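Local coordinates for protein acetylserotonin O-methyltransferase (Homo sapiens, PDB 4A6D) that catalyses transfer of a methyl group from S-adenosyl-L-methionine to N-acetylserotonin, which yields melatonin, at residues Leu25-Glu30 against Leu106-Arg111; Gly42-Val46 against Arg78-Tyr84; Leu160-Trp164 against Leu250-Leu254; Leu266-Tyr270 against Leu320-Phe326. All blocks are in the same frame, centred on the assembly; numbering follows the deposited sequence.

Contact 1: residues Leu25-Glu30 against Leu106-Arg111; sequences LFAACE and LKYMGR. With SO4 (sulfate ion), chain F.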
# COMPACT_ATOMS: atom_id res chain seq x y z
N LEU A 25 -6.66 5.89 -3.76
CA LEU A 25 -7.36 5.40 -4.94
C LEU A 25 -8.63 4.64 -4.54
O LEU A 25 -9.69 4.91 -5.11
CB LEU A 25 -6.43 4.50 -5.77
CG LEU A 25 -7.05 3.76 -6.99
CD1 LEU A 25 -7.56 4.75 -8.03
CD2 LEU A 25 -6.02 2.85 -7.65
N PHE A 26 -8.53 3.71 -3.56
CA PHE A 26 -9.63 2.89 -3.06
C PHE A 26 -10.73 3.74 -2.44
O PHE A 26 -11.90 3.51 -2.73
CB PHE A 26 -9.12 1.84 -2.03
CG PHE A 26 -8.06 0.83 -2.49
CD1 PHE A 26 -7.89 0.54 -3.85
CD2 PHE A 26 -7.26 0.17 -1.57
CE1 PHE A 26 -6.91 -0.37 -4.27
CE2 PHE A 26 -6.30 -0.76 -1.99
CZ PHE A 26 -6.14 -1.03 -3.33
N ALA A 27 -10.35 4.73 -1.60
CA ALA A 27 -11.28 5.63 -0.91
C ALA A 27 -11.94 6.58 -1.88
O ALA A 27 -13.12 6.87 -1.73
CB ALA A 27 -10.58 6.40 0.19
N ALA A 28 -11.20 7.06 -2.90
CA ALA A 28 -11.76 7.92 -3.93
C ALA A 28 -12.84 7.13 -4.70
O ALA A 28 -13.87 7.70 -5.04
CB ALA A 28 -10.67 8.38 -4.88
N CYS A 29 -12.60 5.80 -4.92
CA CYS A 29 -13.54 4.88 -5.58
C CYS A 29 -14.75 4.63 -4.68
O CYS A 29 -15.88 4.81 -5.13
CB CYS A 29 -12.87 3.57 -5.97
SG CYS A 29 -11.94 3.65 -7.53
N GLU A 30 -14.52 4.27 -3.39
CA GLU A 30 -15.56 4.03 -2.40
C GLU A 30 -16.46 5.29 -2.21
O GLU A 30 -17.67 5.14 -2.05
CB GLU A 30 -14.96 3.53 -1.06
CG GLU A 30 -15.93 3.56 0.13
CD GLU A 30 -15.87 2.50 1.22
OE1 GLU A 30 -15.46 1.36 0.94
OE2 GLU A 30 -16.31 2.81 2.36
N LEU A 106 -11.12 -2.44 -7.44
CA LEU A 106 -10.40 -1.51 -6.57
C LEU A 106 -11.02 -1.48 -5.18
O LEU A 106 -10.31 -1.70 -4.21
CB LEU A 106 -10.31 -0.13 -7.21
CG LEU A 106 -9.48 -0.06 -8.49
CD1 LEU A 106 -9.45 1.34 -9.01
CD2 LEU A 106 -8.07 -0.56 -8.27
N LYS A 107 -12.36 -1.35 -5.10
CA LYS A 107 -13.12 -1.42 -3.86
C LYS A 107 -12.90 -2.78 -3.19
O LYS A 107 -12.71 -2.83 -1.98
CB LYS A 107 -14.61 -1.21 -4.14
CG LYS A 107 -15.00 0.21 -4.51
CD LYS A 107 -16.42 0.20 -5.07
CE LYS A 107 -16.97 1.58 -5.25
NZ LYS A 107 -18.41 1.53 -5.60
N TYR A 108 -12.86 -3.89 -3.96
CA TYR A 108 -12.62 -5.23 -3.40
C TYR A 108 -11.21 -5.36 -2.82
O TYR A 108 -11.07 -5.92 -1.73
CB TYR A 108 -12.93 -6.35 -4.41
CG TYR A 108 -12.65 -7.74 -3.89
CD1 TYR A 108 -13.62 -8.44 -3.17
CD2 TYR A 108 -11.42 -8.36 -4.10
CE1 TYR A 108 -13.37 -9.73 -2.69
CE2 TYR A 108 -11.16 -9.64 -3.62
CZ TYR A 108 -12.14 -10.32 -2.92
OH TYR A 108 -11.87 -11.58 -2.43
N MET A 109 -10.17 -4.90 -3.57
CA MET A 109 -8.76 -4.90 -3.13
C MET A 109 -8.64 -4.10 -1.80
O MET A 109 -7.98 -4.54 -0.85
CB MET A 109 -7.84 -4.25 -4.19
CG MET A 109 -7.60 -5.08 -5.43
SD MET A 109 -6.21 -4.39 -6.37
CE MET A 109 -6.56 -4.95 -7.88
N GLY A 110 -9.35 -2.98 -1.75
CA GLY A 110 -9.39 -2.11 -0.59
C GLY A 110 -10.02 -2.71 0.64
O GLY A 110 -9.48 -2.58 1.73
N ARG A 111 -11.16 -3.39 0.46
CA ARG A 111 -11.94 -4.01 1.53
C ARG A 111 -11.45 -5.39 1.99
O ARG A 111 -11.59 -5.71 3.16
CB ARG A 111 -13.45 -4.07 1.15
CG ARG A 111 -14.11 -2.68 1.07
CD ARG A 111 -15.37 -2.63 0.20
NE ARG A 111 -15.73 -1.24 -0.13
CZ ARG A 111 -16.66 -0.89 -1.02
NH1 ARG A 111 -17.34 -1.82 -1.68
NH2 ARG A 111 -16.91 0.39 -1.25
S SO4 F . -20.37 -1.30 -3.90
O1 SO4 F . -19.81 -0.12 -3.22
O2 SO4 F . -20.43 -2.42 -2.95
O3 SO4 F . -21.71 -0.99 -4.38
O4 SO4 F . -19.52 -1.68 -5.06

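Contact 2: residues Gly42-Val46 against Arg78-Tyr84; sequences GPLDV and RGGKAFY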
# COMPACT_ATOMS: atom_id res chain seq x y z
N GLY A 42 -20.00 20.32 -15.34
CA GLY A 42 -18.63 20.74 -15.59
C GLY A 42 -17.72 20.39 -14.43
O GLY A 42 -18.01 19.46 -13.68
N PRO A 43 -16.58 21.12 -14.26
CA PRO A 43 -15.70 20.82 -13.12
C PRO A 43 -16.28 21.31 -11.79
O PRO A 43 -17.05 22.27 -11.78
CB PRO A 43 -14.40 21.55 -13.49
CG PRO A 43 -14.84 22.69 -14.32
CD PRO A 43 -16.07 22.25 -15.06
N LEU A 44 -15.91 20.65 -10.68
CA LEU A 44 -16.41 20.97 -9.33
C LEU A 44 -15.34 21.41 -8.33
O LEU A 44 -14.23 20.86 -8.34
CB LEU A 44 -17.12 19.74 -8.72
CG LEU A 44 -18.31 19.11 -9.42
CD1 LEU A 44 -18.71 17.84 -8.72
CD2 LEU A 44 -19.49 20.06 -9.47
N ASP A 45 -15.70 22.33 -7.40
CA ASP A 45 -14.80 22.76 -6.32
C ASP A 45 -14.90 21.79 -5.13
O ASP A 45 -15.75 20.90 -5.15
CB ASP A 45 -15.06 24.23 -5.89
CG ASP A 45 -16.47 24.58 -5.42
OD1 ASP A 45 -17.12 23.72 -4.77
OD2 ASP A 45 -16.89 25.73 -5.63
N VAL A 46 -14.02 21.95 -4.10
CA VAL A 46 -13.94 21.13 -2.87
C VAL A 46 -15.31 21.00 -2.18
O VAL A 46 -15.76 19.89 -1.92
CB VAL A 46 -12.82 21.61 -1.89
CG1 VAL A 46 -12.82 20.81 -0.58
CG2 VAL A 46 -11.44 21.55 -2.54
N ARG A 78 -10.26 29.16 -11.20
CA ARG A 78 -11.30 30.12 -11.59
C ARG A 78 -11.59 30.97 -10.36
O ARG A 78 -12.04 30.42 -9.33
CB ARG A 78 -12.58 29.44 -12.11
CG ARG A 78 -12.47 28.80 -13.48
CD ARG A 78 -13.72 27.98 -13.75
NE ARG A 78 -13.59 27.09 -14.91
CZ ARG A 78 -14.50 26.20 -15.26
NH1 ARG A 78 -15.61 26.05 -14.55
NH2 ARG A 78 -14.31 25.44 -16.33
N GLY A 79 -11.27 32.27 -10.44
CA GLY A 79 -11.42 33.20 -9.34
C GLY A 79 -10.60 32.75 -8.16
O GLY A 79 -9.46 32.29 -8.33
N GLY A 80 -11.20 32.80 -6.97
CA GLY A 80 -10.56 32.34 -5.74
C GLY A 80 -10.88 30.89 -5.38
O GLY A 80 -11.14 30.59 -4.21
N LYS A 81 -10.86 29.98 -6.39
CA LYS A 81 -11.19 28.57 -6.20
C LYS A 81 -10.61 27.60 -7.25
O LYS A 81 -10.62 27.88 -8.45
CB LYS A 81 -12.72 28.39 -6.19
CG LYS A 81 -13.33 28.17 -4.81
CD LYS A 81 -14.85 28.35 -4.83
CE LYS A 81 -15.42 28.69 -3.48
NZ LYS A 81 -15.03 30.05 -3.00
N ALA A 82 -10.17 26.42 -6.76
CA ALA A 82 -9.70 25.28 -7.56
C ALA A 82 -10.93 24.51 -7.99
O ALA A 82 -11.86 24.36 -7.21
CB ALA A 82 -8.82 24.37 -6.71
N PHE A 83 -10.91 24.05 -9.25
CA PHE A 83 -11.96 23.24 -9.88
C PHE A 83 -11.35 21.97 -10.45
O PHE A 83 -10.40 22.02 -11.24
CB PHE A 83 -12.73 24.04 -10.94
CG PHE A 83 -13.63 25.09 -10.32
CD1 PHE A 83 -14.92 24.77 -9.91
CD2 PHE A 83 -13.18 26.39 -10.13
CE1 PHE A 83 -15.74 25.73 -9.33
CE2 PHE A 83 -14.01 27.35 -9.54
CZ PHE A 83 -15.29 27.01 -9.16
N TYR A 84 -11.88 20.83 -10.01
CA TYR A 84 -11.39 19.51 -10.37
C TYR A 84 -12.19 18.89 -11.47
O TYR A 84 -13.40 19.09 -11.54
CB TYR A 84 -11.38 18.60 -9.13
CG TYR A 84 -10.59 19.19 -7.99
CD1 TYR A 84 -11.18 20.06 -7.07
CD2 TYR A 84 -9.22 18.94 -7.87
CE1 TYR A 84 -10.43 20.67 -6.06
CE2 TYR A 84 -8.47 19.54 -6.85
CZ TYR A 84 -9.08 20.40 -5.96
OH TYR A 84 -8.35 20.92 -4.93

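Contact 3: residues Leu160-Trp164 against Leu250-Leu254; sequences LQEVW and LARVL. With SAM (S-adenosylmethionine), chain D.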
# COMPACT_ATOMS: atom_id res chain seq x y z
N LEU A 160 -14.35 -9.27 -10.29
CA LEU A 160 -13.70 -10.16 -11.26
C LEU A 160 -14.04 -9.98 -12.73
O LEU A 160 -13.15 -10.16 -13.57
CB LEU A 160 -13.70 -11.63 -10.79
CG LEU A 160 -12.51 -11.96 -9.85
CD1 LEU A 160 -12.70 -11.41 -8.44
CD2 LEU A 160 -12.24 -13.42 -9.79
N GLN A 161 -15.27 -9.55 -13.05
CA GLN A 161 -15.69 -9.35 -14.45
C GLN A 161 -14.98 -8.21 -15.17
O GLN A 161 -14.83 -8.22 -16.40
CB GLN A 161 -17.23 -9.21 -14.54
CG GLN A 161 -17.82 -7.84 -14.21
CD GLN A 161 -19.31 -7.78 -14.48
OE1 GLN A 161 -19.93 -8.73 -15.00
NE2 GLN A 161 -19.91 -6.64 -14.14
N GLU A 162 -14.52 -7.23 -14.37
CA GLU A 162 -13.89 -6.00 -14.80
C GLU A 162 -12.63 -6.13 -15.65
O GLU A 162 -12.51 -5.39 -16.64
CB GLU A 162 -13.75 -5.04 -13.63
CG GLU A 162 -15.09 -4.48 -13.19
CD GLU A 162 -15.03 -3.45 -12.09
OE1 GLU A 162 -14.06 -3.47 -11.30
OE2 GLU A 162 -15.97 -2.63 -11.99
N VAL A 163 -11.73 -7.08 -15.32
CA VAL A 163 -10.50 -7.25 -16.12
C VAL A 163 -10.77 -7.64 -17.59
O VAL A 163 -10.06 -7.19 -18.50
CB VAL A 163 -9.43 -8.13 -15.44
CG1 VAL A 163 -9.80 -9.62 -15.47
CG2 VAL A 163 -8.04 -7.88 -16.06
N TRP A 164 -11.84 -8.44 -17.81
CA TRP A 164 -12.19 -8.89 -19.15
C TRP A 164 -12.63 -7.81 -20.13
O TRP A 164 -12.49 -7.98 -21.34
CB TRP A 164 -13.09 -10.13 -19.09
CG TRP A 164 -12.58 -11.17 -18.12
CD1 TRP A 164 -13.24 -11.68 -17.04
CD2 TRP A 164 -11.25 -11.75 -18.09
NE1 TRP A 164 -12.41 -12.54 -16.34
CE2 TRP A 164 -11.19 -12.61 -16.97
CE3 TRP A 164 -10.09 -11.59 -18.89
CZ2 TRP A 164 -10.04 -13.33 -16.65
CZ3 TRP A 164 -8.94 -12.29 -18.56
CH2 TRP A 164 -8.92 -13.16 -17.45
N LEU A 250 -10.49 -22.44 -18.46
CA LEU A 250 -10.19 -22.28 -17.03
C LEU A 250 -9.48 -20.93 -16.83
O LEU A 250 -8.25 -20.85 -17.00
CB LEU A 250 -9.35 -23.43 -16.44
CG LEU A 250 -10.00 -24.79 -16.18
CD1 LEU A 250 -8.94 -25.79 -15.77
CD2 LEU A 250 -11.00 -24.71 -15.05
N ALA A 251 -10.26 -19.85 -16.59
CA ALA A 251 -9.71 -18.49 -16.40
C ALA A 251 -9.68 -18.21 -14.90
O ALA A 251 -10.73 -18.23 -14.25
CB ALA A 251 -10.54 -17.44 -17.13
N ARG A 252 -8.46 -18.03 -14.36
CA ARG A 252 -8.20 -17.77 -12.94
C ARG A 252 -8.82 -18.83 -12.02
O ARG A 252 -9.36 -18.52 -10.96
CB ARG A 252 -8.62 -16.34 -12.54
CG ARG A 252 -7.75 -15.24 -13.15
CD ARG A 252 -8.68 -14.16 -13.62
NE ARG A 252 -8.54 -12.93 -12.85
CZ ARG A 252 -9.47 -11.98 -12.76
NH1 ARG A 252 -10.65 -12.14 -13.34
NH2 ARG A 252 -9.23 -10.87 -12.08
N VAL A 253 -8.73 -20.08 -12.44
CA VAL A 253 -9.24 -21.16 -11.61
C VAL A 253 -8.02 -21.86 -11.03
O VAL A 253 -7.91 -21.94 -9.84
CB VAL A 253 -10.19 -22.11 -12.40
CG1 VAL A 253 -10.48 -23.39 -11.61
CG2 VAL A 253 -11.49 -21.40 -12.79
N LEU A 254 -7.10 -22.32 -11.88
CA LEU A 254 -5.90 -23.07 -11.46
C LEU A 254 -5.03 -22.36 -10.41
O LEU A 254 -4.52 -22.99 -9.48
CB LEU A 254 -5.08 -23.51 -12.71
CG LEU A 254 -5.73 -24.55 -13.65
CD1 LEU A 254 -4.77 -24.98 -14.76
CD2 LEU A 254 -6.21 -25.80 -12.88
N SAM D . -13.35 -17.29 -14.40
CA SAM D . -13.73 -16.04 -13.71
C SAM D . -12.87 -14.80 -13.97
O SAM D . -11.70 -14.97 -14.27
OXT SAM D . -13.30 -13.60 -13.89
CB SAM D . -13.86 -16.38 -12.24
CG SAM D . -12.51 -16.68 -11.57
SD SAM D . -12.83 -16.94 -9.78
CE SAM D . -11.21 -16.77 -9.15
C5' SAM D . -12.88 -18.76 -9.62
C4' SAM D . -14.32 -19.16 -9.98
O4' SAM D . -14.38 -20.55 -9.75
C3' SAM D . -15.39 -18.48 -9.05
O3' SAM D . -16.45 -17.87 -9.82
C2' SAM D . -15.85 -19.67 -8.14
O2' SAM D . -17.18 -19.64 -7.63
C1' SAM D . -15.65 -20.85 -9.10
N9 SAM D . -15.53 -22.15 -8.39
C8 SAM D . -14.75 -22.41 -7.27
N7 SAM D . -14.88 -23.66 -6.92
C5 SAM D . -15.81 -24.27 -7.75
C6 SAM D . -16.37 -25.55 -7.86
N6 SAM D . -15.95 -26.53 -7.03
N1 SAM D . -17.27 -25.82 -8.88
C2 SAM D . -17.69 -24.85 -9.71
N3 SAM D . -17.18 -23.62 -9.62
C4 SAM D . -16.22 -23.30 -8.73

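Contact 4: residues Leu266-Tyr270 against Leu320-Phe326; sequences LERIY and LLSSAGF. With ZN (zinc ion), chain B.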
# COMPACT_ATOMS: atom_id res chain seq x y z
N LEU A 266 -8.01 -31.23 -13.73
CA LEU A 266 -7.52 -31.44 -15.06
C LEU A 266 -7.82 -32.84 -15.58
O LEU A 266 -8.20 -32.97 -16.75
CB LEU A 266 -6.04 -31.08 -15.20
CG LEU A 266 -5.67 -29.58 -15.06
CD1 LEU A 266 -4.21 -29.40 -15.15
CD2 LEU A 266 -6.37 -28.73 -16.10
N GLU A 267 -7.71 -33.86 -14.70
CA GLU A 267 -7.98 -35.27 -14.98
C GLU A 267 -9.45 -35.49 -15.37
O GLU A 267 -9.74 -36.15 -16.37
CB GLU A 267 -7.57 -36.15 -13.78
CG GLU A 267 -6.08 -36.44 -13.67
CD GLU A 267 -5.46 -37.48 -14.60
OE1 GLU A 267 -6.15 -37.96 -15.53
OE2 GLU A 267 -4.28 -37.83 -14.39
N ARG A 268 -10.37 -34.88 -14.61
CA ARG A 268 -11.83 -34.95 -14.84
C ARG A 268 -12.19 -34.36 -16.20
O ARG A 268 -12.95 -34.97 -16.94
CB ARG A 268 -12.58 -34.25 -13.70
CG ARG A 268 -12.38 -34.99 -12.37
CD ARG A 268 -13.39 -34.66 -11.27
NE ARG A 268 -14.45 -33.78 -11.74
CZ ARG A 268 -15.68 -34.17 -12.03
NH1 ARG A 268 -16.05 -35.43 -11.82
NH2 ARG A 268 -16.56 -33.30 -12.50
N ILE A 269 -11.58 -33.18 -16.54
CA ILE A 269 -11.76 -32.48 -17.82
C ILE A 269 -11.22 -33.34 -18.94
O ILE A 269 -11.91 -33.52 -19.94
CB ILE A 269 -11.06 -31.09 -17.81
CG1 ILE A 269 -11.66 -30.17 -16.71
CG2 ILE A 269 -11.09 -30.44 -19.22
CD1 ILE A 269 -10.86 -28.81 -16.57
N TYR A 270 -10.00 -33.87 -18.78
CA TYR A 270 -9.41 -34.74 -19.80
C TYR A 270 -10.34 -35.92 -20.18
O TYR A 270 -10.63 -36.10 -21.36
CB TYR A 270 -8.02 -35.24 -19.37
CG TYR A 270 -7.38 -36.10 -20.44
CD1 TYR A 270 -6.69 -35.52 -21.50
CD2 TYR A 270 -7.47 -37.49 -20.39
CE1 TYR A 270 -6.15 -36.30 -22.51
CE2 TYR A 270 -6.91 -38.28 -21.40
CZ TYR A 270 -6.26 -37.68 -22.45
OH TYR A 270 -5.63 -38.46 -23.39
N LEU A 320 1.58 -29.99 -15.42
CA LEU A 320 0.20 -30.22 -14.98
C LEU A 320 -0.70 -30.72 -16.09
O LEU A 320 -1.32 -31.77 -15.92
CB LEU A 320 -0.41 -28.99 -14.26
CG LEU A 320 0.11 -28.66 -12.86
CD1 LEU A 320 -0.41 -27.31 -12.37
CD2 LEU A 320 -0.28 -29.71 -11.84
N LEU A 321 -0.74 -30.01 -17.23
CA LEU A 321 -1.57 -30.41 -18.38
C LEU A 321 -1.09 -31.70 -19.03
O LEU A 321 -1.91 -32.53 -19.40
CB LEU A 321 -1.70 -29.28 -19.41
CG LEU A 321 -2.55 -28.10 -18.96
CD1 LEU A 321 -2.29 -26.88 -19.81
CD2 LEU A 321 -4.03 -28.44 -18.99
N SER A 322 0.23 -31.88 -19.14
CA SER A 322 0.77 -33.10 -19.73
C SER A 322 0.46 -34.34 -18.87
O SER A 322 0.20 -35.39 -19.42
CB SER A 322 2.27 -32.95 -19.95
OG SER A 322 2.74 -34.04 -20.73
N SER A 323 0.48 -34.22 -17.52
CA SER A 323 0.22 -35.35 -16.62
C SER A 323 -1.24 -35.79 -16.66
O SER A 323 -1.52 -36.97 -16.45
CB SER A 323 0.59 -34.99 -15.18
OG SER A 323 1.92 -35.42 -14.91
N ALA A 324 -2.16 -34.82 -16.86
CA ALA A 324 -3.59 -35.03 -16.96
C ALA A 324 -3.93 -35.77 -18.26
O ALA A 324 -4.99 -36.38 -18.34
CB ALA A 324 -4.32 -33.71 -16.88
N GLY A 325 -3.01 -35.74 -19.24
CA GLY A 325 -3.15 -36.45 -20.51
C GLY A 325 -3.09 -35.58 -21.76
O GLY A 325 -2.97 -36.11 -22.86
N PHE A 326 -3.25 -34.24 -21.60
CA PHE A 326 -3.24 -33.29 -22.73
C PHE A 326 -1.91 -33.25 -23.47
O PHE A 326 -0.88 -33.57 -22.90
CB PHE A 326 -3.64 -31.89 -22.26
CG PHE A 326 -5.03 -31.84 -21.67
CD1 PHE A 326 -6.15 -31.84 -22.50
CD2 PHE A 326 -5.22 -31.82 -20.29
CE1 PHE A 326 -7.43 -31.79 -21.97
CE2 PHE A 326 -6.51 -31.76 -19.75
CZ PHE A 326 -7.61 -31.74 -20.59
ZN ZN B . -6.40 -39.94 -16.38
O HOH W 1 -4.36 -36.77 -25.39
O HOH W 2 -6.29 -42.08 -16.89

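Contact 1: residues Leu25-Glu30 against Leu106-Arg111
Glu30 OE1 is gripped twice by one guanidinium group. Arg111 NE and Arg111 NH2 both donate to it, each at 2.8 Å, and form a side-on salt bridge. Neither bond is straight. Both donors reach OE1 from the same face of the carboxylate, and the two flat groups are turned 63° apart. Lys107 CB lies over one face of the guanidinium. Glu30 OE2 is engaged by Arg125 of the second subunit, so the carboxylate joins two arginines across the dimer. Lys107 NZ donates to O1 of a sulfate ion at 3.2 Å, and Arg111 NH1 makes weak bonds to the same ion. The sulfate probably comes from the crystallisation liquor. Helix 7-31, in the dimerisation domain, packs here on helix 103-117, and segments 25-30 and 106-111 cross at -120°. Their axes come within 8.7 Å. The nearest CA atoms are those of Phe26 and Gly110. A CB on that glycine would be tight against Phe26 CB. With CG anti to the carbonyl carbon (chi1 -59°), Phe26 lays one ring face over the backbone, CD2 3.3 Å from Gly110 CA, while CZ touches Met109 CB at 3.7 Å. An alanine in place of Phe26 would probably open a gap over Gly110 and leave Met109 CB without its aromatic neighbour. Leu106 CD1 meets Cys29 SG at 3.7 Å and touches Leu25. Leu94 of helix 88-94 borders this group.

Contact 2: residues Gly42-Val46 against Arg78-Tyr84
Phe83 and Asp45 lie side by side and point the same way, with ring and carboxylate planes 34° apart. Asp45 CB makes an off-centre CH-pi contact, 4.3 Å from the centroid of the Phe83 ring. Phe83 CB meets Pro43 CB at 3.9 Å. A serine in place of Phe83 would probably strip Asp45 CB of its aromatic partner and open a gap beside Pro43. The Arg78 chain crosses the proline at about a right angle, and its NH2 comes 3.4 Å from Pro43 CG. Val46 runs alongside Tyr84, with CG2 3.8 Å from Tyr84 CE1. The Tyr84 hydroxyl is hydrogen-bonded to Asp65 OD1 on helix 57-69. The backbones form a single antiparallel bridge, a hydrogen-bonded pair of Leu44 and Tyr84. Tyr84 N donates to Leu44 O at 2.9 Å (174°), and Leu44 N to Tyr84 O at 3.1 Å. The loop before helix 46-53 is thus fixed to strand 81-86 of the beta hairpin in the dimerisation domain. A type II' turn from Arg78 to Lys81 links its arms. Asp45 is the N-cap of helix 46-53. Its CG lies between the backbone N and the carbonyl carbon (chi1 57°), which turns OD1 back to accept from Ala48 N. Asp45 OD2 touches Lys81 CD at 3.4 Å but stays 5.4 Å from Lys81 NZ. These charges are near without pairing, and the junction depends mainly on backbone bonds and packing.

Contact 3: residues Leu160-Trp164 against Leu250-Leu254
The backbones stay well apart, with Leu160 and Arg252 CA atoms 9.5 Å from each other, and side chains and the cofactor span the interval. Arg252 comes just after strand 247-251, where the chain leaves the sheet, and reaches across to Leu160 of helix 150-161. Its NH1 donates to Leu160 O at 3.2 Å, nearly straight at 164° and in the plane of the guanidinium. The same nitrogen donates to the carboxylate oxygen O of S-adenosylmethionine, also at 3.2 Å. The flat group is clamped between two aliphatic side chains. Leu160 CD2 lies over one face, and Val163 CG1 covers the opposite face, 3.4 Å from Arg252 NH1. A bend at chi2 (136°) sets Arg252 CD 3.4 Å from Trp164 CZ2, and a second at chi3 (112°) turns the guanidinium toward Leu160 O. The indole and guanidinium planes stand almost perpendicular. Trp164 NE1 donates a nearly straight hydrogen bond to cofactor OXT at 2.8 Å. Val163 CG1 also lies over the indole face, so one methyl group packs on both flat groups. Two donor side chains thus grip the cofactor carboxylate, and the arginine probably helps to balance its charge. The cofactor's amino group, on the same alpha carbon as the carboxylate, donates through N to Ala251 O at 2.8 Å. Leu160 CD2 packs 3.6 Å from the sulfur, SD. Asp210, Asp236 and Tyr147 also bind the cofactor. This is the methionine end of the S-adenosylmethionine pocket, at the C-terminal end of a parallel strand in a class I methyltransferase fold.

Contact 4: residues Leu266-Tyr270 against Leu320-Phe326
A chi1 of -178° swings the Tyr270 ring away from its backbone N toward segment 320-326, where Phe326, with CG anti to its carbonyl carbon, presents a ring face to it. The Tyr270 edge points at that face, with planes 88° apart and the centroids of the Tyr270 and Phe326 rings 5.1 Å apart. Tyr270 CD1 sits over the centre of the Phe326 ring. Gly325 CA packs on a face of the tyrosine in a CH-pi contact, 3.8 Å from the centroid. A CB there would clash with the Tyr270 ring. One water joins Tyr270 OH to Gly325 O, to which it donates. Deeper in, Leu266 CB meets Ala324 CB at 3.6 Å, and Leu266 CD2 touches Leu321 CD2 at 3.7 Å. Ile279 of strand 278-283 also packs on Leu266, Leu321 and Phe326. On the outer side, Glu267 OE1 binds a zinc ion at 2.2 Å. A water and His271 also bind this metal. Segments 266-270 and 320-324, on helices 259-272 and 314-324, cross at -50° in the methyltransferase domain, and the second helix ends in a Schellman motif, with Gly325 at positive phi turning the chain into the packed Phe326.

From the N terminus, contact 1 closes the first long loop, joining helix 7-31 to helix 103-117. Contact 2 is nested inside that loop and ties the start of helix 46-53 to the hairpin of the dimerisation domain. Both touch the second subunit. Contact 3 opens after contact 1 has closed, and contact 4 follows in series; no two contacts cross. Contact 3 joins helix 150-161 to strand 247-251 at the cofactor. Contact 4 joins helices 259-272 and 314-324 farther out. Contacts 3 and 4 touch where Leu250 packs on Leu266 and Ile269. Contacts 2 and 4 lie far apart, their centres about 60 Å from each other.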